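Local coordinates for protein beta-glucosidase (Saccharopolyspora erythraea D, PDB 5M6G) that probably hydrolyses terminal, non-reducing beta-D-glucosyl residues to release beta-D-glucose, as a magnesium-binding member of glycoside hydrolase family 3, at residues 184-189 / 595-600; 194-199 / 583-588; 485-490 / 528-533; 430-435 / 489-494; 321-326 / 342-347. All coordinates share one frame; numbering follows the deposited sequence.

In the fold
The five contacts illustrate two ways of tying a two-domain family 3 glycosidase together: one magnesium ion between its two regions, and packing and salt bridges within each. Contacts 1 and 2 join the N-terminal and C-terminal family regions around that ion, their centres about 8 Å apart, with Glu199 of contact 2 and Ile596 and Asn597 of contact 1 as its protein ligands. Contacts 3 and 4, centres about 7 Å apart, share Gly489 and Ser490 at one end of the C-terminal sheet. Contact 5, about 36 Å between centres from contacts 1 and 2, stands by another magnesium ion. A bound sorbitol probably marks the active-site pocket; the Arg344 side chain lies about 12 Å from this sorbitol.

Contact 1: residues 184-189 / 595-600; sequences VARDDR and PINDGD. With MG (magnesium ion), chain D.
Two irregular loops meet here with Asp187 and Pro595 as nearest backbone neighbours, their CA atoms 4.5 Å apart, with no strand pairing. Asn597 and Arg186 meet side chain to side chain: the Asn597 amide is stacked over one face of the Arg186 guanidinium, the planes 11° apart and Asn597 CG 3.5 Å from Arg186 CZ. Two bends of the arginine chain, at chi2 (-79°) and chi3 (-69°), bring the guanidinium face-on to that amide. Asn597 ND2 also donates to the backbone, meeting a lone pair of Arg186 O in the carbonyl plane at 2.9 Å. The opposite end of the amide serves a metal site at the seam between the two family 3 regions: Asn597 OD1 binds magnesium at 2.5 Å and Ile596 O at 2.3 Å, with Glu199 and two waters completing the ligands. Arg186 NH2 donates to the carbonyl of the same Glu199, and two waters in the guanidinium plane link Arg186 to Asp598 O. Beside this site Arg189 grips the Asp187 carboxylate side-on, NE to OD1 and NH2 to OD2 at 2.8 Å, while Asp187 OD1 also accepts from Arg189 N in an Asx turn. The ring of Pro595, which follows a cis peptide bond, packs against the carboxylate, its CB 3.5 Å from Asp187 OD2. A type II turn runs from Asn597 to Asp600, and Asp600 OD2 receives Asn597 N.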
# COMPACT_ATOMS: atom_id res chain seq x y z
N VAL A 184 -1.95 3.01 -11.43
CA VAL A 184 -2.41 4.31 -11.89
C VAL A 184 -3.94 4.25 -11.89
O VAL A 184 -4.54 3.65 -12.79
CB VAL A 184 -1.86 4.63 -13.28
CG1 VAL A 184 -2.38 5.96 -13.76
CG2 VAL A 184 -0.34 4.63 -13.25
N ALA A 185 -4.56 4.85 -10.88
CA ALA A 185 -6.00 4.70 -10.68
C ALA A 185 -6.74 5.66 -11.61
O ALA A 185 -6.67 6.88 -11.44
CB ALA A 185 -6.37 4.96 -9.22
N ARG A 186 -7.46 5.10 -12.58
CA ARG A 186 -8.19 5.89 -13.57
C ARG A 186 -9.69 5.96 -13.31
O ARG A 186 -10.38 6.71 -14.01
CB ARG A 186 -7.97 5.31 -14.98
CG ARG A 186 -6.52 5.08 -15.34
CD ARG A 186 -5.82 6.36 -15.73
NE ARG A 186 -6.30 6.89 -17.02
CZ ARG A 186 -5.99 8.10 -17.47
NH1 ARG A 186 -6.44 8.52 -18.65
NH2 ARG A 186 -5.20 8.89 -16.75
N ASP A 187 -10.22 5.21 -12.34
CA ASP A 187 -11.66 5.21 -12.07
C ASP A 187 -11.89 5.24 -10.56
O ASP A 187 -11.69 4.23 -9.87
CB ASP A 187 -12.35 4.00 -12.70
CG ASP A 187 -13.86 4.15 -12.76
OD1 ASP A 187 -14.46 4.49 -11.72
OD2 ASP A 187 -14.44 3.94 -13.85
N ASP A 188 -12.36 6.38 -10.05
CA ASP A 188 -12.45 6.59 -8.61
C ASP A 188 -13.38 5.60 -7.91
O ASP A 188 -13.34 5.50 -6.69
CB ASP A 188 -12.91 8.03 -8.33
CG ASP A 188 -11.84 9.05 -8.62
OD1 ASP A 188 -10.68 8.64 -8.86
OD2 ASP A 188 -12.16 10.26 -8.60
N ARG A 189 -14.23 4.89 -8.66
CA ARG A 189 -15.07 3.88 -8.03
C ARG A 189 -14.26 2.74 -7.43
O ARG A 189 -14.78 2.00 -6.59
CB ARG A 189 -16.05 3.33 -9.06
CG ARG A 189 -17.15 4.31 -9.39
CD ARG A 189 -18.01 3.81 -10.51
NE ARG A 189 -17.35 3.98 -11.80
CZ ARG A 189 -17.95 3.84 -12.97
NH1 ARG A 189 -19.24 3.53 -13.03
NH2 ARG A 189 -17.26 4.00 -14.10
N PRO A 595 -15.30 7.11 -15.57
CA PRO A 595 -13.97 7.58 -15.14
C PRO A 595 -13.63 8.96 -15.69
O PRO A 595 -13.90 9.23 -16.86
CB PRO A 595 -13.03 6.52 -15.72
CG PRO A 595 -13.75 6.07 -16.98
CD PRO A 595 -15.20 6.03 -16.58
N ILE A 596 -13.05 9.84 -14.86
CA ILE A 596 -12.64 11.17 -15.31
C ILE A 596 -11.15 11.32 -15.09
O ILE A 596 -10.63 10.99 -14.01
CB ILE A 596 -13.44 12.29 -14.62
CG1 ILE A 596 -13.05 13.65 -15.22
CG2 ILE A 596 -13.26 12.25 -13.09
CD1 ILE A 596 -14.02 14.78 -14.87
N ASN A 597 -10.44 11.78 -16.12
CA ASN A 597 -9.00 11.86 -16.05
C ASN A 597 -8.52 13.04 -16.86
O ASN A 597 -9.13 13.44 -17.85
CB ASN A 597 -8.34 10.58 -16.56
CG ASN A 597 -8.67 9.39 -15.69
OD1 ASN A 597 -8.08 9.22 -14.63
ND2 ASN A 597 -9.61 8.56 -16.15
N ASP A 598 -7.39 13.60 -16.41
CA ASP A 598 -6.78 14.74 -17.06
C ASP A 598 -6.64 14.50 -18.56
O ASP A 598 -6.17 13.44 -18.99
CB ASP A 598 -5.41 15.00 -16.43
CG ASP A 598 -4.88 16.38 -16.72
OD1 ASP A 598 -5.67 17.34 -16.63
OD2 ASP A 598 -3.68 16.51 -17.03
N GLY A 599 -7.10 15.47 -19.35
CA GLY A 599 -7.00 15.40 -20.79
C GLY A 599 -8.12 14.67 -21.49
O GLY A 599 -8.09 14.59 -22.72
N ASP A 600 -9.11 14.16 -20.77
CA ASP A 600 -10.19 13.43 -21.43
C ASP A 600 -11.29 14.35 -21.96
O ASP A 600 -12.31 13.84 -22.43
CB ASP A 600 -10.78 12.37 -20.50
CG ASP A 600 -11.60 12.95 -19.35
OD1 ASP A 600 -11.76 14.20 -19.25
OD2 ASP A 600 -12.08 12.12 -18.52
MG MG D . -9.04 10.13 -12.57
O HOH W 1 -8.74 8.38 -11.26
O HOH W 2 -12.03 8.61 -12.38
O HOH W 3 -6.57 11.27 -20.06
O HOH W 4 -4.45 11.32 -17.94
O HOH W 5 -10.37 11.03 -10.95

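Contact 2: residues 194-199 / 583-588; sequences YESFGE and LPMTWM. With MG (magnesium ion), chain D.
At the magnesium site between the N-terminal and C-terminal regions of this family 3 enzyme, Glu199 is the acidic ligand, and Thr586 grips both oxygens of its carboxylate. Glu199 OE1 binds the metal at 2.2 Å and accepts from Thr586 N at 2.8 Å; that donor stands 54° out of the carboxylate plane. The second oxygen, OE2, takes the hydroxyl of Thr586 (OG1 to OE2, 2.7 Å) on its syn side and close to the plane, and accepts from Asp598 N as well. With a metal and three hydrogen bonds upon it, the carboxylate has little liberty to rotate. Glu199 CG lies between the backbone N and the carbonyl carbon (chi1 76°), and from there the chain runs extended to the metal. Here the two loops lie backbone to backbone: Glu199 N donates to Pro584 O at 3.1 Å, beside Gly198, where even a CB would press on that carbonyl. Met585, bent at chi2 (67°), turns its methyl to the same glycine, CE 3.6 Å from Gly198 CA and 3.7 Å from Ser196 O. Phe197 O meets Pro584 CB at 3.5 Å and is a buried carbonyl with no polar partner in the model. Ser196 OG bonds to Cys183 O and accepts from Gly198 N in an ST turn. Behind the second loop, Pro584 touches Ala151 and Met585 touches Ile147, both of helix 146-152.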
# COMPACT_ATOMS: atom_id res chain seq x y z
N TYR A 194 -7.14 4.80 -3.26
CA TYR A 194 -6.27 5.45 -2.28
C TYR A 194 -4.89 4.84 -2.24
O TYR A 194 -3.95 5.47 -1.73
CB TYR A 194 -6.89 5.43 -0.88
CG TYR A 194 -6.94 4.08 -0.17
CD1 TYR A 194 -5.84 3.56 0.52
CD2 TYR A 194 -8.12 3.35 -0.14
CE1 TYR A 194 -5.92 2.34 1.19
CE2 TYR A 194 -8.21 2.15 0.52
CZ TYR A 194 -7.11 1.64 1.19
OH TYR A 194 -7.23 0.44 1.84
N GLU A 195 -4.72 3.62 -2.75
CA GLU A 195 -3.39 3.03 -2.82
C GLU A 195 -2.60 3.52 -4.02
O GLU A 195 -1.44 3.13 -4.18
CB GLU A 195 -3.51 1.51 -2.84
CG GLU A 195 -4.29 0.98 -1.66
CD GLU A 195 -4.09 -0.50 -1.45
OE1 GLU A 195 -2.93 -0.91 -1.23
OE2 GLU A 195 -5.08 -1.25 -1.51
N SER A 196 -3.19 4.37 -4.86
CA SER A 196 -2.53 4.88 -6.05
C SER A 196 -1.97 6.28 -5.78
O SER A 196 -2.64 7.12 -5.18
CB SER A 196 -3.52 4.93 -7.22
OG SER A 196 -2.99 5.58 -8.36
N PHE A 197 -0.75 6.52 -6.26
CA PHE A 197 -0.19 7.86 -6.16
C PHE A 197 -0.89 8.87 -7.06
O PHE A 197 -0.72 10.08 -6.87
CB PHE A 197 1.29 7.82 -6.51
CG PHE A 197 2.13 7.12 -5.50
CD1 PHE A 197 2.35 7.69 -4.25
CD2 PHE A 197 2.73 5.90 -5.80
CE1 PHE A 197 3.16 7.05 -3.30
CE2 PHE A 197 3.54 5.26 -4.87
CZ PHE A 197 3.75 5.83 -3.61
N GLY A 198 -1.65 8.43 -8.05
CA GLY A 198 -2.36 9.40 -8.87
C GLY A 198 -2.82 8.79 -10.17
O GLY A 198 -2.47 7.67 -10.52
N GLU A 199 -3.63 9.57 -10.89
CA GLU A 199 -4.22 9.09 -12.13
C GLU A 199 -3.29 9.21 -13.32
O GLU A 199 -3.60 8.65 -14.38
CB GLU A 199 -5.51 9.87 -12.42
CG GLU A 199 -5.25 11.27 -12.94
CD GLU A 199 -6.52 12.09 -13.10
OE1 GLU A 199 -7.56 11.70 -12.52
OE2 GLU A 199 -6.47 13.12 -13.79
N LEU A 583 -4.01 18.37 -6.42
CA LEU A 583 -4.82 17.20 -6.71
C LEU A 583 -4.07 16.17 -7.55
O LEU A 583 -3.60 16.50 -8.65
CB LEU A 583 -6.11 17.58 -7.43
CG LEU A 583 -7.22 18.19 -6.57
CD1 LEU A 583 -8.52 18.24 -7.37
CD2 LEU A 583 -7.41 17.40 -5.28
N PRO A 584 -3.95 14.93 -7.08
CA PRO A 584 -3.39 13.86 -7.91
C PRO A 584 -4.41 13.12 -8.76
O PRO A 584 -4.02 12.33 -9.63
CB PRO A 584 -2.79 12.91 -6.85
CG PRO A 584 -3.75 13.05 -5.70
CD PRO A 584 -4.14 14.51 -5.67
N MET A 585 -5.71 13.33 -8.50
CA MET A 585 -6.79 12.83 -9.34
C MET A 585 -7.66 14.01 -9.74
O MET A 585 -7.81 14.97 -8.98
CB MET A 585 -7.67 11.77 -8.63
CG MET A 585 -7.13 10.33 -8.56
SD MET A 585 -5.67 10.21 -7.52
CE MET A 585 -5.47 8.44 -7.25
N THR A 586 -8.25 13.92 -10.93
CA THR A 586 -9.23 14.91 -11.36
C THR A 586 -10.52 14.74 -10.55
O THR A 586 -11.00 13.62 -10.35
CB THR A 586 -9.51 14.74 -12.86
OG1 THR A 586 -8.31 15.02 -13.60
CG2 THR A 586 -10.60 15.66 -13.31
N TRP A 587 -11.09 15.85 -10.08
CA TRP A 587 -12.23 15.80 -9.17
C TRP A 587 -13.53 16.01 -9.94
O TRP A 587 -13.74 17.07 -10.54
CB TRP A 587 -12.08 16.86 -8.07
CG TRP A 587 -12.94 16.60 -6.87
CD1 TRP A 587 -14.31 16.54 -6.84
CD2 TRP A 587 -12.50 16.39 -5.52
NE1 TRP A 587 -14.74 16.30 -5.54
CE2 TRP A 587 -13.65 16.19 -4.72
CE3 TRP A 587 -11.24 16.33 -4.92
CZ2 TRP A 587 -13.57 15.95 -3.35
CZ3 TRP A 587 -11.17 16.09 -3.55
CH2 TRP A 587 -12.32 15.91 -2.79
N MET A 588 -14.44 15.04 -9.85
CA MET A 588 -15.64 15.00 -10.67
C MET A 588 -16.61 16.15 -10.35
O MET A 588 -16.76 16.57 -9.20
CB MET A 588 -16.37 13.67 -10.47
CG MET A 588 -17.06 13.57 -9.10
SD MET A 588 -17.57 11.93 -8.61
CE MET A 588 -16.17 11.42 -7.60
MG MG D . -9.04 10.13 -12.57
O HOH W 5 -10.37 11.03 -10.95
O HOH W 1 -8.74 8.38 -11.26

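Contact 3: residues 485-490 / 528-533; sequences NGVDGS and RASGVP
Van der Waals packing alone joins Val487, Asp488 and Gly489 to Ser530 and Val532; no hydrogen bond crosses between the two loops. The side chain of Ser530 comes up against both branches of Val487, with Val487 CG2 4.0 Å from Ser530 OG, and Ser530 CB lies 4.0 Å from Asp488 C. Val532 contributes a single methyl: CG2 touches Asp488 O at 3.4 Å and Gly489 CA at 3.8 Å. The glycine completes the contact from its backbone, CA lying 3.7 Å from Ser530 O.

Hydrogen bonds within each loop help to shape it. Asp488 OD1 accepts from Ser490 N at 2.9 Å, making an Asx turn, and takes the Ser490 hydroxyl on its syn lone pair. In the other loop a type I turn runs from Arg528 to Gly531, whose positive phi suits glycine. Ser530 OG, set between backbone N and carbonyl carbon (chi1 69°), bonds to Leu527 O in the preceding helix and receives a weak bond from Val532 N at 3.3 Å.

Topologically these are two connections of the C-terminal alpha/beta domain. Helix 518-528 lies in a beta-alpha-beta crossover from strand 493-499 to its parallel neighbour 534-539; the loop ending that helix packs on the loop leading into strand 493-499, while Val487 touches Leu527 of the helix, and Pro533 and Ala494 share a backbone bond.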
# COMPACT_ATOMS: atom_id res chain seq x y z
N ASN A 485 -24.24 18.64 17.21
CA ASN A 485 -25.22 19.07 18.20
C ASN A 485 -24.60 20.04 19.19
O ASN A 485 -23.51 19.79 19.71
CB ASN A 485 -25.81 17.86 18.92
CG ASN A 485 -26.69 17.03 18.03
OD1 ASN A 485 -27.33 17.55 17.12
ND2 ASN A 485 -26.72 15.73 18.27
N GLY A 486 -25.28 21.15 19.46
CA GLY A 486 -24.77 22.13 20.38
C GLY A 486 -24.05 23.29 19.72
O GLY A 486 -23.69 24.25 20.41
N VAL A 487 -23.83 23.23 18.41
CA VAL A 487 -23.24 24.36 17.72
C VAL A 487 -24.25 25.51 17.72
O VAL A 487 -25.46 25.29 17.66
CB VAL A 487 -22.80 23.99 16.29
CG1 VAL A 487 -24.01 23.81 15.37
CG2 VAL A 487 -21.85 25.04 15.74
N ASP A 488 -23.74 26.73 17.81
CA ASP A 488 -24.59 27.92 17.73
C ASP A 488 -23.74 29.07 17.22
O ASP A 488 -22.54 28.92 16.96
CB ASP A 488 -25.25 28.25 19.08
CG ASP A 488 -24.26 28.50 20.21
OD1 ASP A 488 -23.22 29.16 19.99
OD2 ASP A 488 -24.53 28.05 21.34
N GLY A 489 -24.38 30.24 17.09
CA GLY A 489 -23.75 31.41 16.51
C GLY A 489 -22.69 32.05 17.37
O GLY A 489 -22.03 32.99 16.90
N SER A 490 -22.47 31.56 18.59
CA SER A 490 -21.41 32.10 19.43
C SER A 490 -20.03 31.59 19.06
O SER A 490 -19.04 32.10 19.59
CB SER A 490 -21.69 31.78 20.90
OG SER A 490 -21.40 30.42 21.20
N ARG A 528 -23.85 24.65 9.08
CA ARG A 528 -24.14 25.83 8.29
C ARG A 528 -25.34 26.60 8.85
O ARG A 528 -25.35 27.83 8.80
CB ARG A 528 -24.37 25.46 6.82
CG ARG A 528 -23.18 24.75 6.18
CD ARG A 528 -23.20 24.82 4.66
NE ARG A 528 -24.55 24.67 4.12
CZ ARG A 528 -25.20 25.61 3.46
NH1 ARG A 528 -24.64 26.79 3.21
NH2 ARG A 528 -26.43 25.37 3.03
N ALA A 529 -26.33 25.89 9.40
CA ALA A 529 -27.52 26.55 9.94
C ALA A 529 -27.19 27.45 11.12
O ALA A 529 -28.00 28.30 11.49
CB ALA A 529 -28.56 25.52 10.36
N SER A 530 -26.02 27.27 11.74
CA SER A 530 -25.66 28.12 12.86
C SER A 530 -25.26 29.52 12.42
O SER A 530 -25.12 30.40 13.28
CB SER A 530 -24.51 27.47 13.66
OG SER A 530 -23.31 27.48 12.91
N GLY A 531 -25.07 29.74 11.12
CA GLY A 531 -24.59 31.01 10.60
C GLY A 531 -23.11 31.23 10.76
O GLY A 531 -22.60 32.27 10.32
N VAL A 532 -22.41 30.29 11.37
CA VAL A 532 -20.98 30.36 11.64
C VAL A 532 -20.23 29.91 10.38
O VAL A 532 -20.76 29.07 9.64
CB VAL A 532 -20.68 29.49 12.87
CG1 VAL A 532 -19.28 28.96 12.89
CG2 VAL A 532 -21.06 30.23 14.15
N PRO A 533 -19.04 30.44 10.08
CA PRO A 533 -18.28 29.95 8.92
C PRO A 533 -17.92 28.48 9.10
O PRO A 533 -17.50 28.06 10.18
CB PRO A 533 -17.03 30.83 8.91
CG PRO A 533 -17.39 32.04 9.74
CD PRO A 533 -18.39 31.58 10.75

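Contact 4: residues 430-435 / 489-494; sequences KLFVAG and GSYRAA
The Tyr491 ring is sandwiched between Lys430 and Phe432. Over one face lies Lys430 CE, 3.7 Å from the ring centroid, with NZ above the same face at 4.4 Å in a cation-pi contact. Phe432 turns its edge to the opposite face, a T-shaped pair with planes 85° apart and CD2 leading, 3.6 Å from Tyr491 CZ. Leu431 O meets the rim of the tyrosine, 3.4 Å from CE2, and Tyr491 OH is hydrogen-bonded to Thr479 OG1. The Arg492 guanidinium has Leu431 CD2 over the centre of one face, 3.5 Å from CZ; its NE is held by Asp427 and Gly429 O, and its NH2 by Ser476.

A bend at chi3 (61°) lets Lys430 pass over the tyrosine and still end with Lys430 NZ 2.7 Å from Ser490 OG, a hydroxyl that also bonds to Asp488. A leucine in place of Tyr491 would probably leave the ammonium without its aromatic face, the Phe432 edge without a ring, and the Thr479 hydroxyl without its phenolic partner. Backbone bonds from Arg492 N to Lys430 O and from Phe432 N to Ala493 O pair the chains in parallel, Phe432 CB beside Ala494 CB.

Strand 431-434 lies in the C-terminal sheet between 493-499 and the outermost strand 478-480, to which Leu431 and Val433 bond. Helix 518-528 covers the face bearing Phe432 and Ala494, through Leu527, and Val433 packs on helix 465-472.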
# COMPACT_ATOMS: atom_id res chain seq x y z
N LYS A 430 -14.07 30.57 20.77
CA LYS A 430 -14.56 29.20 20.77
C LYS A 430 -14.59 28.63 19.35
O LYS A 430 -15.03 29.30 18.41
CB LYS A 430 -15.97 29.13 21.33
CG LYS A 430 -16.14 29.52 22.76
CD LYS A 430 -17.55 30.03 22.97
CE LYS A 430 -18.57 28.97 22.64
NZ LYS A 430 -19.90 29.33 23.22
N LEU A 431 -14.16 27.38 19.21
CA LEU A 431 -14.25 26.65 17.95
C LEU A 431 -15.19 25.47 18.13
O LEU A 431 -15.30 24.89 19.21
CB LEU A 431 -12.87 26.15 17.49
CG LEU A 431 -11.94 27.23 16.98
CD1 LEU A 431 -10.55 26.66 16.77
CD2 LEU A 431 -12.47 27.82 15.68
N PHE A 432 -15.89 25.11 17.05
CA PHE A 432 -16.70 23.91 17.05
C PHE A 432 -16.13 22.89 16.07
O PHE A 432 -15.74 23.24 14.95
CB PHE A 432 -18.16 24.19 16.69
CG PHE A 432 -19.11 23.13 17.19
CD1 PHE A 432 -19.29 21.94 16.49
CD2 PHE A 432 -19.76 23.30 18.41
CE1 PHE A 432 -20.14 20.96 16.98
CE2 PHE A 432 -20.61 22.33 18.90
CZ PHE A 432 -20.80 21.15 18.18
N VAL A 433 -16.07 21.63 16.50
CA VAL A 433 -15.62 20.54 15.64
C VAL A 433 -16.69 19.46 15.63
O VAL A 433 -17.28 19.13 16.67
CB VAL A 433 -14.26 19.98 16.09
CG1 VAL A 433 -13.79 18.84 15.15
CG2 VAL A 433 -13.23 21.11 16.12
N ALA A 434 -16.96 18.92 14.43
CA ALA A 434 -17.94 17.87 14.24
C ALA A 434 -17.45 16.94 13.15
O ALA A 434 -16.44 17.20 12.48
CB ALA A 434 -19.32 18.43 13.88
N GLY A 435 -18.17 15.85 12.95
CA GLY A 435 -17.87 14.91 11.87
C GLY A 435 -17.41 13.56 12.39
O GLY A 435 -16.67 13.47 13.38
N GLY A 489 -24.38 30.24 17.09
CA GLY A 489 -23.75 31.41 16.51
C GLY A 489 -22.69 32.05 17.37
O GLY A 489 -22.03 32.99 16.90
N SER A 490 -22.47 31.56 18.59
CA SER A 490 -21.41 32.10 19.43
C SER A 490 -20.03 31.59 19.06
O SER A 490 -19.04 32.10 19.59
CB SER A 490 -21.69 31.78 20.90
OG SER A 490 -21.40 30.42 21.20
N TYR A 491 -19.93 30.60 18.17
CA TYR A 491 -18.64 30.03 17.77
C TYR A 491 -18.03 30.84 16.64
O TYR A 491 -18.74 31.39 15.79
CB TYR A 491 -18.82 28.57 17.36
CG TYR A 491 -19.08 27.66 18.54
CD1 TYR A 491 -20.37 27.50 19.06
CD2 TYR A 491 -18.04 26.99 19.16
CE1 TYR A 491 -20.60 26.69 20.16
CE2 TYR A 491 -18.25 26.18 20.24
CZ TYR A 491 -19.52 26.03 20.74
OH TYR A 491 -19.70 25.21 21.84
N ARG A 492 -16.70 30.92 16.62
CA ARG A 492 -16.06 31.71 15.58
C ARG A 492 -15.90 30.94 14.28
O ARG A 492 -15.82 31.56 13.22
CB ARG A 492 -14.72 32.25 16.05
CG ARG A 492 -13.62 31.24 16.15
CD ARG A 492 -12.30 31.94 16.41
NE ARG A 492 -11.42 31.14 17.25
CZ ARG A 492 -10.38 30.45 16.79
NH1 ARG A 492 -10.11 30.47 15.49
NH2 ARG A 492 -9.61 29.76 17.63
N ALA A 493 -15.87 29.61 14.34
CA ALA A 493 -15.82 28.79 13.14
C ALA A 493 -16.22 27.38 13.53
O ALA A 493 -16.11 26.98 14.69
CB ALA A 493 -14.43 28.79 12.50
N ALA A 494 -16.71 26.62 12.54
CA ALA A 494 -17.06 25.23 12.74
C ALA A 494 -16.34 24.38 11.70
O ALA A 494 -16.33 24.73 10.52
CB ALA A 494 -18.58 25.01 12.64

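Contact 5: residues 321-326 / 342-347; sequences EDFTPD and SSRHEK. With MG (magnesium ion), chain B.
Asp322 faces two cations from the neighbouring segment, Arg344 and Lys347, in a salt-bridge network. Arg344 NH2 donates to Asp322 OD1 at 2.8 Å, with the oxygen in the guanidinium plane but the donor 51° above the carboxylate plane. From the opposite face of that plane Phe323 N reaches the same OD1, on its anti side, at 2.7 Å. Lys347 NZ sits by both oxygens, 2.7 Å from OD2 and in a weaker bond to OD1. The Phe323 ring runs past the two basic chains: Lys347 NZ stands over its face, 4.7 Å from the centroid and 13° off the normal, and Arg344 NH2 comes obliquely within 3.4 Å of Phe323 CD2. Lys347 leaves its helix with CG anti to the backbone N and bends at chi3 (68°), which brings its CE near Phe323 CE1 and CZ and its ammonium to the aspartate.

Further out, Ser343 OG accepts Arg344 NE in the guanidinium plane at 3.0 Å, while Asp315 and Asp312 take up its NH2 and NH1. With a methionine in place of Arg344, Asp322, Asp315 and Asp312 would probably each lose a cationic partner, and Ser343 OG a donor. Asp315 is also a metal ligand through its carbonyl, as is Asp322, whose O binds magnesium at 2.4 Å; Gln320, Asp318, Glu327 and a water complete the ligands. Thr324 and Arg344 occupy the N-cap positions of helices 325-334 and 345-357.

Asp322 thus divides its labour, carbonyl to the metal and carboxylate to the two cations, and the two adjacent positive charges would be expected to favour its ionised form.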
# COMPACT_ATOMS: atom_id res chain seq x y z
N GLU A 321 -13.44 -21.77 -6.98
CA GLU A 321 -12.60 -21.82 -5.80
C GLU A 321 -11.49 -22.86 -5.96
O GLU A 321 -11.58 -23.80 -6.75
CB GLU A 321 -13.43 -22.16 -4.56
CG GLU A 321 -14.19 -20.99 -3.99
CD GLU A 321 -14.80 -21.32 -2.64
OE1 GLU A 321 -14.35 -22.30 -2.00
OE2 GLU A 321 -15.74 -20.63 -2.20
N ASP A 322 -10.41 -22.65 -5.20
CA ASP A 322 -9.25 -23.54 -5.16
C ASP A 322 -8.49 -23.53 -6.48
O ASP A 322 -8.96 -22.98 -7.48
CB ASP A 322 -9.69 -24.96 -4.79
CG ASP A 322 -8.62 -25.71 -4.00
OD1 ASP A 322 -7.45 -25.29 -4.05
OD2 ASP A 322 -8.96 -26.70 -3.33
N PHE A 323 -7.30 -24.12 -6.50
CA PHE A 323 -6.50 -24.17 -7.71
C PHE A 323 -6.46 -25.60 -8.24
O PHE A 323 -6.44 -26.56 -7.47
CB PHE A 323 -5.08 -23.62 -7.50
CG PHE A 323 -4.29 -24.28 -6.40
CD1 PHE A 323 -3.62 -25.48 -6.62
CD2 PHE A 323 -4.15 -23.66 -5.16
CE1 PHE A 323 -2.87 -26.07 -5.60
CE2 PHE A 323 -3.40 -24.24 -4.15
CZ PHE A 323 -2.76 -25.46 -4.37
N THR A 324 -6.51 -25.73 -9.56
CA THR A 324 -6.42 -27.01 -10.25
C THR A 324 -5.02 -27.20 -10.82
O THR A 324 -4.22 -26.26 -10.88
CB THR A 324 -7.45 -27.07 -11.38
OG1 THR A 324 -7.12 -26.08 -12.37
CG2 THR A 324 -8.86 -26.85 -10.86
N PRO A 325 -4.69 -28.41 -11.27
CA PRO A 325 -3.41 -28.58 -11.97
C PRO A 325 -3.28 -27.69 -13.18
O PRO A 325 -2.17 -27.22 -13.47
CB PRO A 325 -3.42 -30.07 -12.35
CG PRO A 325 -4.26 -30.71 -11.31
CD PRO A 325 -5.35 -29.71 -11.01
N ASP A 326 -4.39 -27.45 -13.90
CA ASP A 326 -4.37 -26.55 -15.05
C ASP A 326 -3.98 -25.13 -14.65
O ASP A 326 -3.27 -24.44 -15.39
CB ASP A 326 -5.74 -26.53 -15.74
CG ASP A 326 -6.09 -27.84 -16.42
OD1 ASP A 326 -5.18 -28.68 -16.62
OD2 ASP A 326 -7.27 -28.01 -16.77
N SER A 342 -2.94 -19.00 0.65
CA SER A 342 -3.48 -18.97 2.01
C SER A 342 -3.34 -20.31 2.71
O SER A 342 -3.44 -20.36 3.94
CB SER A 342 -4.95 -18.57 1.99
OG SER A 342 -5.74 -19.49 1.25
N SER A 343 -3.14 -21.39 1.95
CA SER A 343 -3.04 -22.75 2.45
C SER A 343 -2.77 -23.65 1.26
O SER A 343 -2.57 -23.15 0.15
CB SER A 343 -4.33 -23.18 3.16
OG SER A 343 -5.41 -23.16 2.23
N ARG A 344 -2.77 -24.97 1.49
CA ARG A 344 -2.64 -25.97 0.43
C ARG A 344 -1.24 -26.00 -0.19
O ARG A 344 -1.08 -26.36 -1.36
CB ARG A 344 -3.70 -25.76 -0.67
CG ARG A 344 -5.12 -26.10 -0.24
CD ARG A 344 -6.11 -25.19 -0.95
NE ARG A 344 -5.85 -23.78 -0.63
CZ ARG A 344 -5.99 -22.78 -1.49
NH1 ARG A 344 -5.73 -21.54 -1.12
NH2 ARG A 344 -6.40 -23.03 -2.73
N HIS A 345 -0.21 -25.65 0.58
CA HIS A 345 1.16 -25.66 0.07
C HIS A 345 1.59 -27.05 -0.40
O HIS A 345 2.26 -27.19 -1.43
CB HIS A 345 2.12 -25.14 1.14
CG HIS A 345 1.85 -25.69 2.50
ND1 HIS A 345 0.79 -25.27 3.28
CD2 HIS A 345 2.50 -26.63 3.22
CE1 HIS A 345 0.80 -25.93 4.42
NE2 HIS A 345 1.82 -26.76 4.42
N GLU A 346 1.22 -28.08 0.35
CA GLU A 346 1.59 -29.43 -0.06
C GLU A 346 0.92 -29.81 -1.37
O GLU A 346 1.53 -30.47 -2.23
CB GLU A 346 1.25 -30.43 1.03
CG GLU A 346 1.70 -31.86 0.73
CD GLU A 346 1.55 -32.77 1.93
OE1 GLU A 346 1.12 -32.27 2.99
OE2 GLU A 346 1.87 -33.97 1.83
N LYS A 347 -0.34 -29.39 -1.55
CA LYS A 347 -1.01 -29.69 -2.81
C LYS A 347 -0.38 -28.93 -3.96
O LYS A 347 -0.22 -29.48 -5.06
CB LYS A 347 -2.50 -29.37 -2.72
CG LYS A 347 -3.24 -29.69 -4.02
CD LYS A 347 -4.73 -29.56 -3.85
CE LYS A 347 -5.13 -28.11 -3.64
NZ LYS A 347 -6.60 -27.95 -3.68
MG MG B . -9.80 -22.27 -9.65
O HOH W 6 -10.83 -24.24 -9.21